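PDB 4QYT: glutathione-independent glyoxalase DJ-1 from Schizosaccharomyces pombe, which converts methylglyoxal to D-lactate in a single step without glutathione and helps protect the cell against reactive oxygen species. Local coordinates for residues V5-E19 with D75-L89. Numbering follows the deposited sequence. Where two conformers were deposited one is given.
With EDO (1,2-ethanediol), chain G.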
# COMPACT_ATOMS: atom_id res chain seq x y z
N VAL A 5 23.13 -3.17 -0.32
CA VAL A 5 22.10 -3.37 0.76
C VAL A 5 21.04 -4.28 0.21
O VAL A 5 20.61 -4.09 -0.93
CB VAL A 5 21.47 -2.02 1.20
CG1 VAL A 5 20.30 -2.23 2.14
CG2 VAL A 5 22.54 -1.16 1.86
N LYS A 6 20.47 -5.07 1.09
CA LYS A 6 19.64 -6.17 0.66
C LYS A 6 18.53 -6.35 1.69
O LYS A 6 18.80 -6.67 2.86
CB LYS A 6 20.52 -7.40 0.60
CG LYS A 6 21.57 -7.33 -0.50
CD LYS A 6 22.52 -8.50 -0.45
CE LYS A 6 23.35 -8.50 0.83
NZ LYS A 6 24.84 -8.65 0.66
N VAL A 7 17.27 -6.18 1.28
CA VAL A 7 16.16 -6.13 2.22
C VAL A 7 15.31 -7.40 2.12
O VAL A 7 15.00 -7.87 1.02
CB VAL A 7 15.30 -4.88 1.93
CG1 VAL A 7 14.14 -4.76 2.90
CG2 VAL A 7 16.16 -3.62 1.94
N CYS A 8 14.89 -7.87 3.29
CA CYS A 8 13.86 -8.90 3.40
C CYS A 8 12.60 -8.29 3.99
O CYS A 8 12.63 -7.77 5.12
CB CYS A 8 14.33 -10.01 4.35
SG CYS A 8 13.04 -11.18 4.77
N LEU A 9 11.51 -8.39 3.24
CA LEU A 9 10.18 -8.03 3.75
C LEU A 9 9.46 -9.35 4.05
O LEU A 9 9.07 -10.08 3.16
CB LEU A 9 9.48 -7.19 2.69
CG LEU A 9 8.12 -6.64 3.00
CD1 LEU A 9 7.89 -6.11 4.34
CD2 LEU A 9 7.66 -5.69 1.94
N PHE A 10 9.37 -9.66 5.35
CA PHE A 10 8.63 -10.86 5.74
C PHE A 10 7.16 -10.68 5.43
O PHE A 10 6.60 -9.59 5.53
CB PHE A 10 8.83 -11.14 7.23
CG PHE A 10 10.15 -11.74 7.59
CD1 PHE A 10 10.48 -13.02 7.19
CD2 PHE A 10 11.07 -11.07 8.40
CE1 PHE A 10 11.68 -13.61 7.57
CE2 PHE A 10 12.25 -11.68 8.79
CZ PHE A 10 12.56 -12.94 8.39
N VAL A 11 6.50 -11.81 5.18
CA VAL A 11 5.08 -11.81 4.85
C VAL A 11 4.51 -13.15 5.29
O VAL A 11 5.17 -14.18 5.19
CB VAL A 11 4.83 -11.50 3.36
CG1 VAL A 11 5.34 -12.61 2.45
CG2 VAL A 11 3.39 -11.16 3.05
N ALA A 12 3.26 -13.14 5.75
CA ALA A 12 2.57 -14.35 6.17
C ALA A 12 1.13 -14.23 5.68
O ALA A 12 0.65 -13.15 5.35
CB ALA A 12 2.62 -14.44 7.69
N ASP A 13 0.39 -15.34 5.72
CA ASP A 13 -1.05 -15.20 5.58
C ASP A 13 -1.55 -14.25 6.65
O ASP A 13 -1.18 -14.35 7.82
CB ASP A 13 -1.70 -16.59 5.64
CG ASP A 13 -1.25 -17.45 4.52
OD1 ASP A 13 -1.47 -17.10 3.36
OD2 ASP A 13 -0.51 -18.44 4.77
N GLY A 14 -2.38 -13.29 6.25
CA GLY A 14 -2.86 -12.31 7.21
C GLY A 14 -2.02 -11.04 7.30
O GLY A 14 -2.35 -10.16 8.10
N THR A 15 -0.95 -10.91 6.49
CA THR A 15 -0.18 -9.66 6.50
C THR A 15 -1.00 -8.54 5.85
O THR A 15 -1.63 -8.73 4.80
CB THR A 15 1.16 -9.85 5.76
OG1 THR A 15 2.02 -10.68 6.56
CG2 THR A 15 1.83 -8.52 5.48
N ASP A 16 -0.91 -7.35 6.44
CA ASP A 16 -1.60 -6.19 5.89
C ASP A 16 -1.02 -5.72 4.55
O ASP A 16 0.18 -5.50 4.43
CB ASP A 16 -1.54 -5.05 6.91
CG ASP A 16 -2.31 -3.87 6.43
OD1 ASP A 16 -3.56 -3.97 6.47
OD2 ASP A 16 -1.69 -2.87 6.03
N GLU A 17 -1.91 -5.50 3.61
CA GLU A 17 -1.51 -5.08 2.26
C GLU A 17 -0.83 -3.71 2.25
O GLU A 17 0.14 -3.49 1.50
CB GLU A 17 -2.71 -5.02 1.33
CG GLU A 17 -3.40 -6.35 1.02
CD GLU A 17 -4.46 -6.83 1.99
OE1 GLU A 17 -4.48 -6.37 3.17
OE2 GLU A 17 -5.26 -7.68 1.58
N ILE A 18 -1.36 -2.76 3.02
CA ILE A 18 -0.83 -1.40 3.01
C ILE A 18 0.58 -1.38 3.61
O ILE A 18 1.50 -0.74 3.05
CB ILE A 18 -1.79 -0.44 3.73
CG1 ILE A 18 -3.09 -0.33 2.94
CG2 ILE A 18 -1.13 0.90 3.95
CD1 ILE A 18 -4.24 0.29 3.74
N GLU A 19 0.74 -2.07 4.73
CA GLU A 19 2.03 -2.09 5.42
C GLU A 19 3.08 -2.87 4.66
O GLU A 19 4.26 -2.56 4.78
CB GLU A 19 1.84 -2.63 6.81
CG GLU A 19 1.00 -1.68 7.65
CD GLU A 19 0.41 -2.29 8.85
OE1 GLU A 19 0.68 -3.43 9.21
OE2 GLU A 19 -0.45 -1.56 9.44
N ASP A 75 20.45 -7.41 4.92
CA ASP A 75 20.87 -6.39 5.86
C ASP A 75 19.73 -5.74 6.62
O ASP A 75 19.97 -5.12 7.66
CB ASP A 75 21.65 -5.29 5.10
CG ASP A 75 22.74 -5.87 4.28
OD1 ASP A 75 23.65 -6.48 4.89
OD2 ASP A 75 22.61 -5.89 3.04
N ILE A 76 18.52 -5.80 6.07
CA ILE A 76 17.35 -5.19 6.70
C ILE A 76 16.27 -6.28 6.74
O ILE A 76 16.03 -6.95 5.75
CB ILE A 76 16.84 -3.96 5.93
CG1 ILE A 76 17.94 -2.91 5.75
CG2 ILE A 76 15.61 -3.36 6.61
CD1 ILE A 76 17.44 -1.60 5.17
N ALA A 77 15.63 -6.39 7.91
CA ALA A 77 14.49 -7.29 8.09
C ALA A 77 13.28 -6.46 8.47
O ALA A 77 13.36 -5.71 9.43
CB ALA A 77 14.78 -8.30 9.19
N ILE A 78 12.19 -6.62 7.73
CA ILE A 78 10.97 -5.84 7.96
C ILE A 78 9.84 -6.81 8.29
O ILE A 78 9.57 -7.77 7.57
CB ILE A 78 10.61 -4.99 6.71
CG1 ILE A 78 11.78 -4.08 6.31
CG2 ILE A 78 9.33 -4.18 7.00
CD1 ILE A 78 11.54 -3.33 5.04
N ILE A 79 9.10 -6.43 9.35
CA ILE A 79 7.99 -7.20 9.86
C ILE A 79 6.77 -6.30 9.80
O ILE A 79 6.63 -5.31 10.56
CB ILE A 79 8.22 -7.74 11.28
CG1 ILE A 79 9.58 -8.42 11.32
CG2 ILE A 79 7.15 -8.78 11.59
CD1 ILE A 79 10.00 -8.93 12.68
N PRO A 80 5.90 -6.59 8.84
CA PRO A 80 4.67 -5.82 8.74
C PRO A 80 3.60 -6.37 9.70
O PRO A 80 3.77 -7.42 10.32
CB PRO A 80 4.28 -6.00 7.27
CG PRO A 80 4.81 -7.40 6.94
CD PRO A 80 6.05 -7.56 7.73
N GLY A 81 2.48 -5.63 9.77
CA GLY A 81 1.38 -6.00 10.64
C GLY A 81 0.22 -6.65 9.93
O GLY A 81 0.40 -7.40 8.98
N GLY A 82 -0.98 -6.32 10.41
CA GLY A 82 -2.14 -7.17 10.19
C GLY A 82 -2.22 -8.19 11.32
O GLY A 82 -1.21 -8.78 11.69
N GLY A 83 -3.40 -8.41 11.90
CA GLY A 83 -3.47 -9.20 13.13
C GLY A 83 -2.93 -10.61 12.96
O GLY A 83 -2.10 -11.07 13.76
N LEU A 84 -3.44 -11.33 11.97
CA LEU A 84 -3.04 -12.71 11.78
C LEU A 84 -1.57 -12.77 11.33
O LEU A 84 -0.80 -13.61 11.81
CB LEU A 84 -3.96 -13.44 10.81
CG LEU A 84 -3.54 -14.84 10.36
CD1 LEU A 84 -3.41 -15.81 11.54
CD2 LEU A 84 -4.46 -15.35 9.28
N GLY A 85 -1.18 -11.94 10.36
CA GLY A 85 0.18 -11.99 9.88
C GLY A 85 1.20 -11.75 10.96
O GLY A 85 2.22 -12.42 11.06
N ALA A 86 0.91 -10.76 11.80
CA ALA A 86 1.81 -10.43 12.90
C ALA A 86 1.82 -11.56 13.93
O ALA A 86 2.88 -11.78 14.55
CB ALA A 86 1.35 -9.13 13.56
N LYS A 87 0.67 -12.19 14.22
CA LYS A 87 0.65 -13.30 15.15
C LYS A 87 1.60 -14.37 14.65
O LYS A 87 2.47 -14.85 15.40
CB LYS A 87 -0.77 -13.83 15.29
CG LYS A 87 -0.85 -15.06 16.18
CD LYS A 87 -2.28 -15.59 16.33
CE LYS A 87 -2.49 -16.35 17.62
NZ LYS A 87 -1.35 -17.24 17.96
N THR A 88 1.50 -14.71 13.38
CA THR A 88 2.37 -15.74 12.84
C THR A 88 3.84 -15.33 12.88
O THR A 88 4.70 -16.05 13.38
CB THR A 88 1.91 -16.08 11.43
OG1 THR A 88 0.64 -16.67 11.54
CG2 THR A 88 2.87 -17.00 10.76
N LEU A 89 4.14 -14.14 12.34
CA LEU A 89 5.56 -13.75 12.26
C LEU A 89 6.19 -13.62 13.64
O LEU A 89 7.32 -14.06 13.86
CB LEU A 89 5.69 -12.47 11.43
CG LEU A 89 5.34 -12.59 9.95
CD1 LEU A 89 5.37 -11.24 9.28
CD2 LEU A 89 6.24 -13.56 9.23
C1 EDO G . -5.71 -6.37 11.61
O1 EDO G . -6.18 -7.65 11.27
C2 EDO G . -5.41 -5.78 10.25
O2 EDO G . -5.67 -4.41 10.28
O HOH W 1 25.11 -7.84 3.26
O HOH W 2 -0.40 -16.69 9.07
O HOH W 3 -5.03 -10.26 9.68
O HOH W 4 2.28 -9.44 8.96
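Just ahead of two neighbouring parallel strands, Lys-6 O receives Asp-75 N at 2.7 Å and, more weakly, Ile-76 N, while a water joins Lys-6 NZ to Asp-75 OD1. On one face of the sheet Val-7 CG1 lies 3.7 Å from Ile-78 CD1. Regular exchange follows, Cys-8 taking Ile-76 O through its N and giving its own O to Ile-78 N. Back on the face of Val-7, Leu-9 CD1 rests on Ile-78 CG2, where Phe-20, Trp-24 and Phe-27 of helix 17-29 cover Val-7 and Leu-9. Phe-10 N then reaches Ile-78 O, which also meets the edge of the Phe-10 ring. Within the same strand, with SG anti to the backbone N (chi1 170°), Cys-8 SG sits over the centre of that ring, 3.8 Å above its plane.

Past the last strand-to-strand bond, at Phe-10, helix 83-89 takes over as the partner, its Thr-88 and Leu-89 packing on Ala-12. A type II turn from Ala-12 to Thr-15 brings Gly-14 within 4.1 Å of Gly-85, CA to CA, an approach that leaves no room for a side chain on either. Thr-15 turns CG2 onto Pro-80 CG, and its OG1 accepts from Ala-12 N and donates to a water that in turn donates to Pro-80 O and Gly-81 O. Asp-16 N also binds Gly-81 O, from 36° above the carbonyl plane. OD2 of Asp-16, the N-cap residue of helix 17-29, accepts from Glu-19 N, while OD1 makes a salt bridge to Arg-29 of the second subunit.

Glu-19 extends OE1 to within 2.9 Å of Gly-81 N, a weak, bent bond. Gly-82 N binds the sulfinate of oxidised Cys-114. Alpha/beta folds place their sites at the C-terminal ends of parallel strands; strands 7-12 and 76-79 of this DJ-1/PfpI fold exemplify it, leading to the inferred Glu-19, Cys-114 and His-133 active site.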